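Local coordinates for 122aa long conserved hypothetical protein (PDB 1WOL), which is of unknown function but is an archaeal homologue of HEPN domains with an all-helical fold, at residues A30-S34 with C106-A110; Q10-L15 with Q36-A41; G55-S59 with A73-D77; D68-A73 with C109-I113; L45-Q49 with W116-K122. One frame throughout, in Å; residues are numbered along the deposited sequence.

Contact 1. Residues A30-S34 with C106-A110; sequences ACFLS and CINCA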
# COMPACT_ATOMS: atom_id res chain seq x y z
N ALA A 30 -6.73 -8.31 -2.93
CA ALA A 30 -6.64 -6.95 -3.50
C ALA A 30 -6.19 -5.96 -2.41
O ALA A 30 -5.32 -5.05 -2.70
CB ALA A 30 -8.02 -6.56 -3.93
N CYS A 31 -6.64 -6.13 -1.16
CA CYS A 31 -6.20 -5.16 -0.09
C CYS A 31 -4.78 -5.34 0.28
O CYS A 31 -4.02 -4.42 0.47
CB CYS A 31 -7.06 -5.36 1.17
SG CYS A 31 -8.69 -4.49 0.91
N PHE A 32 -4.32 -6.63 0.38
CA PHE A 32 -2.91 -6.82 0.66
C PHE A 32 -2.02 -6.25 -0.37
O PHE A 32 -0.95 -5.69 -0.05
CB PHE A 32 -2.74 -8.39 0.69
CG PHE A 32 -1.30 -8.81 0.84
CD1 PHE A 32 -0.67 -8.73 2.12
CD2 PHE A 32 -0.61 -9.22 -0.25
CE1 PHE A 32 0.75 -9.12 2.19
CE2 PHE A 32 0.74 -9.57 -0.17
CZ PHE A 32 1.39 -9.52 1.01
N LEU A 33 -2.36 -6.49 -1.68
CA LEU A 33 -1.51 -6.06 -2.81
C LEU A 33 -1.55 -4.50 -2.93
O LEU A 33 -0.54 -3.95 -3.34
CB LEU A 33 -2.04 -6.71 -4.12
CG LEU A 33 -1.72 -8.20 -4.22
CD1 LEU A 33 -2.57 -8.73 -5.35
CD2 LEU A 33 -0.23 -8.39 -4.40
N SER A 34 -2.65 -3.91 -2.48
CA SER A 34 -2.67 -2.40 -2.45
C SER A 34 -1.71 -1.90 -1.39
O SER A 34 -1.02 -0.88 -1.63
CB SER A 34 -4.11 -1.92 -2.07
OG SER A 34 -4.96 -2.33 -3.15
N CYS A 106 -9.01 0.21 -0.71
CA CYS A 106 -7.56 -0.12 -0.67
C CYS A 106 -6.93 0.18 -2.06
O CYS A 106 -5.85 0.83 -2.04
CB CYS A 106 -7.36 -1.62 -0.48
SG CYS A 106 -7.74 -2.08 1.32
N ILE A 107 -7.50 -0.23 -3.19
CA ILE A 107 -6.89 0.02 -4.49
C ILE A 107 -6.77 1.55 -4.66
O ILE A 107 -5.73 2.02 -5.13
CB ILE A 107 -7.73 -0.63 -5.56
CG1 ILE A 107 -7.42 -2.17 -5.52
CG2 ILE A 107 -7.28 -0.09 -6.97
CD1 ILE A 107 -8.48 -3.00 -6.36
N ASN A 108 -7.87 2.21 -4.39
CA ASN A 108 -7.78 3.69 -4.62
C ASN A 108 -6.85 4.43 -3.75
O ASN A 108 -6.25 5.47 -4.20
CB ASN A 108 -9.24 4.20 -4.54
CG ASN A 108 -10.02 3.68 -5.68
OD1 ASN A 108 -9.56 3.20 -6.70
ND2 ASN A 108 -11.39 3.83 -5.54
N CYS A 109 -6.64 3.97 -2.51
CA CYS A 109 -5.60 4.60 -1.72
C CYS A 109 -4.24 4.29 -2.27
O CYS A 109 -3.32 5.07 -2.19
CB CYS A 109 -5.62 4.09 -0.26
SG CYS A 109 -6.69 5.11 0.79
N ALA A 110 -4.02 3.03 -2.75
CA ALA A 110 -2.72 2.70 -3.44
C ALA A 110 -2.48 3.58 -4.65
O ALA A 110 -1.36 4.07 -4.80
CB ALA A 110 -2.69 1.15 -3.83

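Contact 2. Residues Q10-L15 with Q36-A41; sequences QAERDL and QCAEKA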
# COMPACT_ATOMS: atom_id res chain seq x y z
N GLN A 10 7.79 -2.36 -9.21
CA GLN A 10 7.16 -3.34 -8.29
C GLN A 10 5.82 -2.77 -7.88
O GLN A 10 4.79 -3.53 -7.80
CB GLN A 10 7.96 -3.51 -7.02
CG GLN A 10 9.18 -4.35 -7.25
CD GLN A 10 9.75 -4.62 -5.85
OE1 GLN A 10 9.39 -5.60 -5.13
NE2 GLN A 10 10.58 -3.68 -5.42
N ALA A 11 5.77 -1.47 -7.65
CA ALA A 11 4.45 -0.94 -7.17
C ALA A 11 3.43 -0.97 -8.29
O ALA A 11 2.24 -1.28 -7.95
CB ALA A 11 4.68 0.58 -6.70
N GLU A 12 3.80 -0.66 -9.54
CA GLU A 12 2.84 -0.65 -10.63
C GLU A 12 2.32 -2.07 -10.83
O GLU A 12 1.16 -2.33 -11.08
CB GLU A 12 3.54 -0.12 -11.91
CG GLU A 12 3.88 1.27 -11.57
CD GLU A 12 4.19 2.10 -12.63
OE1 GLU A 12 5.04 1.54 -13.44
OE2 GLU A 12 3.60 3.28 -12.57
N ARG A 13 3.22 -3.08 -10.64
CA ARG A 13 2.74 -4.47 -10.90
C ARG A 13 1.82 -4.90 -9.73
O ARG A 13 0.83 -5.65 -9.98
CB ARG A 13 4.05 -5.39 -10.86
CG ARG A 13 3.72 -6.90 -11.26
CD ARG A 13 3.36 -6.88 -12.80
NE ARG A 13 3.45 -8.27 -13.27
CZ ARG A 13 3.45 -8.53 -14.52
NH1 ARG A 13 3.42 -7.42 -15.41
NH2 ARG A 13 3.29 -9.79 -14.93
N ASP A 14 2.14 -4.51 -8.50
CA ASP A 14 1.29 -4.83 -7.34
C ASP A 14 -0.11 -4.22 -7.59
O ASP A 14 -1.12 -4.83 -7.23
CB ASP A 14 1.90 -4.26 -6.03
CG ASP A 14 3.13 -5.02 -5.59
OD1 ASP A 14 3.26 -6.13 -6.07
OD2 ASP A 14 3.87 -4.50 -4.76
N LEU A 15 -0.21 -2.95 -8.10
CA LEU A 15 -1.54 -2.34 -8.42
C LEU A 15 -2.25 -3.14 -9.45
O LEU A 15 -3.45 -3.42 -9.33
CB LEU A 15 -1.31 -0.89 -8.85
CG LEU A 15 -2.55 -0.25 -9.37
CD1 LEU A 15 -3.70 -0.13 -8.35
CD2 LEU A 15 -2.16 1.28 -9.78
N GLN A 36 1.03 -3.43 -0.49
CA GLN A 36 2.33 -3.64 -1.09
C GLN A 36 2.65 -2.58 -2.08
O GLN A 36 3.80 -2.11 -2.12
CB GLN A 36 2.43 -5.00 -1.76
CG GLN A 36 2.32 -6.12 -0.73
CD GLN A 36 3.68 -6.25 -0.01
OE1 GLN A 36 3.68 -6.31 1.25
NE2 GLN A 36 4.75 -6.22 -0.73
N CYS A 37 1.67 -2.18 -2.95
CA CYS A 37 1.86 -1.13 -3.89
C CYS A 37 2.35 0.17 -3.18
O CYS A 37 3.35 0.74 -3.64
CB CYS A 37 0.52 -0.92 -4.64
SG CYS A 37 0.62 0.63 -5.70
N ALA A 38 1.60 0.57 -2.17
CA ALA A 38 1.94 1.85 -1.50
C ALA A 38 3.30 1.78 -0.85
O ALA A 38 4.10 2.74 -0.98
CB ALA A 38 0.81 2.17 -0.50
N GLU A 39 3.53 0.63 -0.15
CA GLU A 39 4.85 0.48 0.54
C GLU A 39 6.00 0.54 -0.49
O GLU A 39 7.00 1.24 -0.26
CB GLU A 39 4.88 -0.88 1.32
CG GLU A 39 6.25 -0.93 2.15
CD GLU A 39 6.59 -2.29 2.69
OE1 GLU A 39 5.70 -3.18 2.83
OE2 GLU A 39 7.81 -2.44 3.01
N LYS A 40 5.96 -0.14 -1.62
CA LYS A 40 7.00 -0.09 -2.60
C LYS A 40 7.18 1.30 -3.19
O LYS A 40 8.31 1.77 -3.40
CB LYS A 40 6.79 -1.15 -3.67
CG LYS A 40 7.12 -2.68 -3.29
CD LYS A 40 7.18 -3.21 -1.87
CE LYS A 40 7.64 -4.64 -1.86
NZ LYS A 40 7.76 -4.93 -0.46
N ALA A 41 6.09 1.98 -3.50
CA ALA A 41 6.18 3.37 -4.01
C ALA A 41 6.86 4.29 -3.02
O ALA A 41 7.70 5.02 -3.49
CB ALA A 41 4.73 3.84 -4.25

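Contact 3. Residues G55-S59 with A73-D77; sequences GHSIS and ATFLD. With TBU (tertiary-butyl alcohol), chain C.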
# COMPACT_ATOMS: atom_id res chain seq x y z
N GLY A 55 11.21 -0.20 8.23
CA GLY A 55 10.01 -0.71 8.87
C GLY A 55 9.06 -0.96 7.70
O GLY A 55 9.41 -0.73 6.53
N HIS A 56 7.88 -1.47 7.98
CA HIS A 56 6.93 -1.69 6.88
C HIS A 56 5.69 -0.85 7.09
O HIS A 56 4.67 -1.01 6.41
CB HIS A 56 6.53 -3.16 6.80
CG HIS A 56 7.62 -4.04 6.27
ND1 HIS A 56 8.28 -4.97 7.05
CD2 HIS A 56 8.21 -4.08 5.06
CE1 HIS A 56 9.23 -5.55 6.33
NE2 HIS A 56 9.21 -5.02 5.12
N SER A 57 5.74 0.05 8.04
CA SER A 57 4.59 0.92 8.26
C SER A 57 4.72 2.02 7.21
O SER A 57 5.74 2.71 7.17
CB SER A 57 4.68 1.56 9.61
OG SER A 57 3.80 2.67 9.60
N ILE A 58 3.72 2.21 6.32
CA ILE A 58 3.87 3.22 5.33
C ILE A 58 3.84 4.61 5.98
O ILE A 58 4.54 5.51 5.59
CB ILE A 58 2.73 3.10 4.32
CG1 ILE A 58 2.83 1.78 3.63
CG2 ILE A 58 2.84 4.25 3.30
CD1 ILE A 58 1.41 1.24 3.20
N SER A 59 3.03 4.73 7.01
CA SER A 59 2.93 5.96 7.72
C SER A 59 4.23 6.40 8.43
O SER A 59 4.53 7.56 8.53
CB SER A 59 1.84 5.84 8.78
OG SER A 59 1.66 7.10 9.37
N ALA A 73 -2.18 6.14 3.93
CA ALA A 73 -1.09 5.29 4.47
C ALA A 73 -1.63 4.63 5.79
O ALA A 73 -1.47 3.42 5.95
CB ALA A 73 0.15 6.16 4.74
N THR A 74 -2.21 5.37 6.70
CA THR A 74 -2.75 4.76 7.94
C THR A 74 -3.73 3.64 7.62
O THR A 74 -3.71 2.54 8.25
CB THR A 74 -3.38 5.86 8.84
OG1 THR A 74 -2.29 6.69 9.23
CG2 THR A 74 -4.17 5.30 10.11
N PHE A 75 -4.62 3.88 6.64
CA PHE A 75 -5.64 2.90 6.28
C PHE A 75 -4.93 1.68 5.71
O PHE A 75 -5.37 0.52 6.05
CB PHE A 75 -6.58 3.52 5.23
CG PHE A 75 -7.61 2.61 4.68
CD1 PHE A 75 -8.68 2.16 5.43
CD2 PHE A 75 -7.50 2.13 3.34
CE1 PHE A 75 -9.60 1.24 4.88
CE2 PHE A 75 -8.45 1.21 2.83
CZ PHE A 75 -9.49 0.75 3.58
N LEU A 76 -3.98 1.83 4.79
CA LEU A 76 -3.36 0.65 4.17
C LEU A 76 -2.49 -0.12 5.20
O LEU A 76 -2.32 -1.35 5.06
CB LEU A 76 -2.51 1.05 3.00
CG LEU A 76 -3.41 1.39 1.77
CD1 LEU A 76 -2.46 1.90 0.63
CD2 LEU A 76 -4.18 0.16 1.33
N ASP A 77 -1.94 0.63 6.14
CA ASP A 77 -1.05 -0.01 7.15
C ASP A 77 -1.84 -1.00 7.94
O ASP A 77 -1.21 -1.91 8.54
CB ASP A 77 -0.53 1.02 8.09
CG ASP A 77 0.75 1.64 7.62
OD1 ASP A 77 1.44 1.17 6.66
OD2 ASP A 77 1.16 2.71 8.21
O TBU C . -10.95 7.18 3.31
C TBU C . -10.25 5.95 3.58
C1 TBU C . -10.88 5.43 4.93
C2 TBU C . -8.80 6.27 3.78
C3 TBU C . -10.45 5.04 2.40

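Contact 4. Residues D68-A73 with C109-I113; sequences DILQCA and CAIRI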
# COMPACT_ATOMS: atom_id res chain seq x y z
N ASP A 68 -4.31 13.72 3.02
CA ASP A 68 -4.96 12.62 2.34
C ASP A 68 -4.02 11.45 2.20
O ASP A 68 -4.50 10.33 2.15
CB ASP A 68 -5.45 12.99 0.94
CG ASP A 68 -4.35 13.41 0.04
OD1 ASP A 68 -3.76 14.47 0.22
OD2 ASP A 68 -4.03 12.74 -0.95
N ILE A 69 -2.73 11.73 2.07
CA ILE A 69 -1.72 10.66 1.92
C ILE A 69 -1.54 9.97 3.28
O ILE A 69 -1.48 8.76 3.33
CB ILE A 69 -0.43 11.26 1.43
CG1 ILE A 69 -0.55 11.78 -0.02
CG2 ILE A 69 0.80 10.19 1.51
CD1 ILE A 69 -0.90 10.61 -1.14
N LEU A 70 -1.37 10.77 4.36
CA LEU A 70 -1.32 10.13 5.67
C LEU A 70 -2.60 9.28 5.97
O LEU A 70 -2.52 8.16 6.55
CB LEU A 70 -1.18 11.22 6.73
CG LEU A 70 -0.83 10.66 8.13
CD1 LEU A 70 0.49 9.94 8.07
CD2 LEU A 70 -0.77 11.89 9.05
N GLN A 71 -3.80 9.76 5.57
CA GLN A 71 -5.04 9.02 5.83
C GLN A 71 -5.01 7.68 5.06
O GLN A 71 -5.36 6.59 5.61
CB GLN A 71 -6.30 9.77 5.40
CG GLN A 71 -6.44 10.95 6.34
CD GLN A 71 -7.39 11.96 5.80
OE1 GLN A 71 -8.07 11.75 4.75
NE2 GLN A 71 -7.47 13.00 6.50
N CYS A 72 -4.57 7.72 3.80
CA CYS A 72 -4.50 6.43 3.10
C CYS A 72 -3.33 5.56 3.61
O CYS A 72 -3.50 4.33 3.50
CB CYS A 72 -4.25 6.67 1.59
SG CYS A 72 -5.80 6.97 0.67
N ALA A 73 -2.18 6.14 3.93
CA ALA A 73 -1.09 5.29 4.47
C ALA A 73 -1.63 4.63 5.79
O ALA A 73 -1.47 3.42 5.95
CB ALA A 73 0.15 6.16 4.74
N CYS A 109 -6.64 3.97 -2.51
CA CYS A 109 -5.60 4.60 -1.72
C CYS A 109 -4.24 4.29 -2.27
O CYS A 109 -3.32 5.07 -2.19
CB CYS A 109 -5.62 4.09 -0.26
SG CYS A 109 -6.69 5.11 0.79
N ALA A 110 -4.02 3.03 -2.75
CA ALA A 110 -2.72 2.70 -3.44
C ALA A 110 -2.48 3.58 -4.65
O ALA A 110 -1.36 4.07 -4.80
CB ALA A 110 -2.69 1.15 -3.83
N ILE A 111 -3.54 3.87 -5.44
CA ILE A 111 -3.37 4.72 -6.61
C ILE A 111 -3.05 6.13 -6.13
O ILE A 111 -2.12 6.75 -6.71
CB ILE A 111 -4.70 4.71 -7.32
CG1 ILE A 111 -4.90 3.39 -8.09
CG2 ILE A 111 -4.67 5.87 -8.40
CD1 ILE A 111 -6.36 3.17 -8.59
N ARG A 112 -3.69 6.59 -5.07
CA ARG A 112 -3.41 7.99 -4.56
C ARG A 112 -1.97 8.05 -4.15
O ARG A 112 -1.29 9.00 -4.48
CB ARG A 112 -4.42 8.31 -3.41
CG ARG A 112 -4.41 9.51 -2.44
CD ARG A 112 -5.99 9.55 -2.35
NE ARG A 112 -6.32 10.74 -2.62
CZ ARG A 112 -6.23 11.43 -3.68
NH1 ARG A 112 -5.46 12.48 -3.86
NH2 ARG A 112 -7.13 10.98 -4.57
N ILE A 113 -1.46 7.07 -3.40
CA ILE A 113 -0.04 7.13 -2.98
C ILE A 113 0.92 6.94 -4.09
O ILE A 113 1.91 7.70 -4.16
CB ILE A 113 0.17 6.15 -1.82
CG1 ILE A 113 -0.60 6.60 -0.61
CG2 ILE A 113 1.72 5.98 -1.52
CD1 ILE A 113 -0.69 5.56 0.58

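Contact 5. Residues L45-Q49 with W116-K122; sequences LLQFQ and WVKGQIK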
# COMPACT_ATOMS: atom_id res chain seq x y z
N LEU A 45 10.29 6.39 -3.36
CA LEU A 45 10.46 7.87 -3.10
C LEU A 45 11.60 8.11 -2.11
O LEU A 45 12.41 9.05 -2.30
CB LEU A 45 9.17 8.42 -2.49
CG LEU A 45 9.21 9.92 -2.09
CD1 LEU A 45 9.33 10.72 -3.31
CD2 LEU A 45 7.95 10.19 -1.22
N LEU A 46 11.64 7.34 -1.06
CA LEU A 46 12.72 7.56 0.01
C LEU A 46 14.06 7.35 -0.63
O LEU A 46 15.05 8.10 -0.30
CB LEU A 46 12.54 6.59 1.10
CG LEU A 46 11.78 7.13 2.30
CD1 LEU A 46 10.69 8.06 1.84
CD2 LEU A 46 11.35 5.95 3.19
N GLN A 47 14.19 6.39 -1.54
CA GLN A 47 15.47 6.22 -2.18
C GLN A 47 15.81 7.34 -3.07
O GLN A 47 17.01 7.77 -3.12
CB GLN A 47 15.54 4.88 -3.02
CG GLN A 47 16.97 4.50 -3.45
CD GLN A 47 17.08 3.01 -3.91
OE1 GLN A 47 16.56 2.05 -3.27
NE2 GLN A 47 17.78 2.82 -4.98
N PHE A 48 14.84 7.89 -3.81
CA PHE A 48 15.08 8.98 -4.73
C PHE A 48 15.51 10.19 -3.93
O PHE A 48 16.34 11.01 -4.45
CB PHE A 48 13.79 9.33 -5.46
CG PHE A 48 13.86 10.57 -6.32
CD1 PHE A 48 14.36 10.53 -7.67
CD2 PHE A 48 13.43 11.77 -5.76
CE1 PHE A 48 14.41 11.75 -8.42
CE2 PHE A 48 13.47 13.02 -6.52
CZ PHE A 48 13.97 12.97 -7.83
N GLN A 49 15.01 10.28 -2.70
CA GLN A 49 15.27 11.48 -1.83
C GLN A 49 16.57 11.31 -1.07
O GLN A 49 17.04 12.28 -0.38
CB GLN A 49 14.15 11.68 -0.82
CG GLN A 49 12.79 11.98 -1.50
CD GLN A 49 11.72 12.11 -0.45
OE1 GLN A 49 11.67 11.34 0.52
NE2 GLN A 49 10.82 13.07 -0.65
N TRP A 116 1.06 10.13 -6.09
CA TRP A 116 1.69 11.26 -5.29
C TRP A 116 3.21 11.01 -5.31
O TRP A 116 4.01 11.90 -5.52
CB TRP A 116 1.08 11.24 -3.95
CG TRP A 116 1.79 12.14 -2.98
CD1 TRP A 116 1.63 13.56 -2.86
CD2 TRP A 116 2.73 11.77 -1.99
NE1 TRP A 116 2.43 14.02 -1.81
CE2 TRP A 116 3.10 12.95 -1.25
CE3 TRP A 116 3.28 10.54 -1.61
CZ2 TRP A 116 3.99 12.94 -0.17
CZ3 TRP A 116 4.17 10.53 -0.54
CH2 TRP A 116 4.52 11.72 0.17
N VAL A 117 3.64 9.75 -5.21
CA VAL A 117 5.07 9.50 -5.28
C VAL A 117 5.56 9.80 -6.67
O VAL A 117 6.63 10.41 -6.83
CB VAL A 117 5.34 7.94 -4.95
CG1 VAL A 117 6.79 7.57 -5.41
CG2 VAL A 117 5.09 7.71 -3.54
N LYS A 118 4.88 9.38 -7.75
CA LYS A 118 5.38 9.59 -9.11
C LYS A 118 5.57 11.10 -9.37
O LYS A 118 6.55 11.51 -10.05
CB LYS A 118 4.47 8.89 -10.09
CG LYS A 118 4.71 7.38 -10.02
CD LYS A 118 3.73 6.69 -10.93
CE LYS A 118 4.07 6.53 -12.35
NZ LYS A 118 2.67 5.97 -12.87
N GLY A 119 4.69 11.87 -8.76
CA GLY A 119 4.71 13.30 -9.02
C GLY A 119 5.98 13.91 -8.46
O GLY A 119 6.39 15.06 -8.84
N GLN A 120 6.61 13.26 -7.53
CA GLN A 120 7.78 13.85 -6.89
C GLN A 120 9.08 13.39 -7.42
O GLN A 120 10.15 13.95 -7.05
CB GLN A 120 7.74 13.52 -5.42
CG GLN A 120 6.59 14.20 -4.62
CD GLN A 120 6.45 13.61 -3.26
OE1 GLN A 120 5.62 12.64 -3.05
NE2 GLN A 120 7.18 14.12 -2.28
N ILE A 121 9.04 12.37 -8.28
CA ILE A 121 10.33 11.81 -8.76
C ILE A 121 10.42 12.61 -10.04
O ILE A 121 9.90 12.27 -11.12
CB ILE A 121 10.15 10.22 -8.84
CG1 ILE A 121 10.16 9.68 -7.45
CG2 ILE A 121 11.28 9.58 -9.62
CD1 ILE A 121 9.67 8.07 -7.60
N LYS A 122 11.03 13.78 -9.77
CA LYS A 122 11.26 14.99 -10.60
C LYS A 122 9.92 15.86 -10.74
O LYS A 122 9.11 15.47 -11.63
CB LYS A 122 11.81 14.61 -11.94
CG LYS A 122 13.33 14.70 -11.99
CD LYS A 122 14.00 13.51 -11.27
CE LYS A 122 15.40 13.21 -11.89
NZ LYS A 122 15.28 13.03 -13.39
OXT LYS A 122 9.64 16.85 -9.98

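Contact 1. Residues A30-S34 with C106-A110
S34 presses into the parallel helix at C106 and I107, and this is where the two segments fit most tightly. Its CB lies 3.3 Å from the backbone O of C106, and the methyl of A110 closes on the backbone of the serine, A110 CB 3.4 Å from S34 O. The hydroxyl turns back on its own helix. With OG beside the backbone N (chi1 -66°), it gives a hydrogen bond of 2.8 Å from S34 OG to A30 O. The N-H of S34 reaches the same oxygen from the opposite face of its carbonyl plane, so A30 O is held twice and the buried OG is satisfied inside its own turn. One turn back, C31 SG and C106 SG are 2.6 Å apart, too far for a proper disulfide and too near for a free pair. A disulfide between them is known for this protein, but its state in this model is doubtful. The fit is slacker at A30, where CB only brushes I107 CD1 at 4.3 Å, and I107 also leans on L15 of helix 4-23. On the outer side F32 points away from the partner helix and touches a tertiary-butyl alcohol. The local axes of 30-34 and 106-110 pass 8.5 Å apart, inclined by 16°, as helices 27-48 and 100-120 pack through small residues as the parallel pair within the helical bundle of a HEPN domain.

Contact 2. Residues Q10-L15 with Q36-A41
The amide of Q10 has the aliphatic chain of K40 over one face, with Q10 CD 4.2 Å from K40 CG, and the two side chains cross obliquely. The carboxylate of D14 is met by Q36, whose CB sits above it, 3.4 Å from D14 OD2, while K40 CG approaches the same oxygen from another side at 4.0 Å. The planes of the D14 carboxylate and the Q36 amide are 68° apart, so the two groups do not stack. All this decorates an antiparallel helical hairpin, helices 4-23 and 27-48 of the HEPN bundle, with local axes 7.9 Å apart and 169° between their directions. Such closeness is possible because A11 lies at the centre, packing its methyl on A41 CB and on the turn that begins at C37. With an alanine in place of Q10, the K40 methylenes would probably lose the flat group they rest on and the lysine chain would be freer to swing. Toward the bundle core, L15 continues onto I107, I111 and L114 of helix 100-120. C37 holds its sulfur opposite its own N (chi1 171°), which brings SG to 4.0 Å from L15 CB.

Contact 3. Residues G55-S59 with A73-D77
I58 can be followed outward from its backbone against helix 67-77. Its CB lies 3.3 Å from D77 OD1, and CG1 stays beside that same oxygen. The CG2 branch turns off to meet the methyl of A73, with I58 CG2 and A73 CB 3.6 Å apart. CD1 at the tip of I58 still lies 3.5 Å from D77 OD1 and reaches L76 CB at 3.9 Å, while Q35 of helix 27-48 also touches this side chain. The isoleucine thus fills the angle between the short helix 58-61 and its neighbours, with the D77 carboxylate along its root.

That carboxylate does the polar work. D77 OD1 takes the N-H of I58 on its syn lone pair; I58 N to D77 OD1 measures 2.5 Å at an N-H...O angle of 162°, shorter than such bonds normally are, so the exact length is doubtful. D77 OD2 has two donors: S59 N arrives on the syn side at 3.0 Å, and S57 OG comes from above the carboxylate plane, 50° out of it. Three bonds therefore fix the rotation of the group. S57 meanwhile caps the helix itself, its OG also bonding to H60 N. The positive end of helix 58-61 would probably favour the charged form of D77. On the far side of helix 67-77, F75 has C3 of a tertiary-butyl alcohol over the centre of one ring face, in a pocket shared with Q71, E105 and C109. Where 55-59 enters helix 58-61 this is a serine N-cap, reinforced by an aspartate of helix 67-77 that binds first-turn N-H groups.

Contact 4. Residues D68-A73 with C109-I113
C72 and C109 are joined by a disulfide, SG to SG 2.1 Å, with a C-S-S-C torsion of -69° that makes it left-handed. The bond spans two segments whose axes pass 9.4 Å apart at 136°, and C72 SG lies beside its own backbone N (chi1 -85°). Next to it are I113 and the chain of R112. I113 CD1 comes to 3.9 Å from C72 CB and rests on the backbone at A73. R112 lays its chain past the sulfur, its CD 4.0 Å from C72 SG, before bending toward D68. I69 packs farther along the interface, pushing its CD1 into the other helix, 3.7 Å from R112 O, with I113 CG1 beside it.

At D68, R112 NH1 gives a long hydrogen bond of 3.3 Å to D68 OD2 that forms part of a salt bridge. The oxygen lies almost in the guanidinium plane yet is approached from well above its own carboxylate plane, the two planes being 56° apart. D68 holds its carboxylate between the backbone N and carbonyl carbon, which turns it toward the arginine. Replacing D68 by an alanine would probably leave R112 without this counter-charge and free its guanidinium to turn.

Farther out, L62 packs on I69 and A73, while A38 and V42 of helix 27-48 back I113. A covalent cross-link flanked by apolar groups, with an ion pair at its outer rim, ties helix 67-77 to helix 100-120, and such a bond is consistent with the heat-loving habit of Sulfolobus.

Contact 5. Residues L45-Q49 with W116-K122
L45 and F48 face V117 and I121 where helices 27-48 and 100-120 end together, running in the same sense, with CA atoms 6.0 Å apart for L45 and V117. This is the last layer of the HEPN helical bundle. Beyond Q120 the chain leaves the helix through an inverse gamma turn centred on I121, in which K122 N makes a weak bond to Q120 O. The turn sets I121 over the ring of F48 and lets the K122 side chain reach its edge.

L45 is the buried centre. Its CG lies opposite its own N (chi1 177°), so the branched end reaches out between the residues of the other helix. L45 CB meets V117 CG1 at 3.9 Å, CD1 lies against Q120 CB, and CD2 approaches the indole of W116, 3.9 Å from CZ3, the two side chains crossing at about a right angle. One end of the Q120 amide lies over a face of that indole, and L62 and P66 pack on the tryptophan as well.

F48 takes the outer position. I121 CA stands over its ring in a CH-pi contact, 4.0 Å from the centroid and 12° off the normal, while the I121 side chain slides past the phenylalanine in the opposite direction and puts CG2 3.8 Å from F48 CD1. V4 and I8 of helix 4-23 close on the same isoleucine, bringing a third helix to this end. K122 bends its aliphatic chain round the rim of the ring, near its plane, so that K122 CD comes to 3.4 Å from F48 CE1.

Contacts 1 and 5 sit on the same parallel pair, helices 27-48 and 100-120, with centres 19 Å apart and no touch between them. Contact 2 lies between, adding helix 4-23: A110 CB of contact 1 packs 3.8 Å from C37 SG, and the E12 OE2 to K118 NZ salt bridge of 2.9 Å joins it to contact 5. Contacts 3 and 4 share A73 on helix 67-77, which contact 3 joins to 55-59 and contact 4 to helix 100-120; F75 CE2 reaches C106 SG at 3.7 Å. One tertiary-butyl alcohol lies beside Q71, F75 and C109, where contacts 3 and 4 meet, and another touches F32 in contact 1. I69 CD1 meets W116 CB at 3.5 Å, linking contacts 4 and 5.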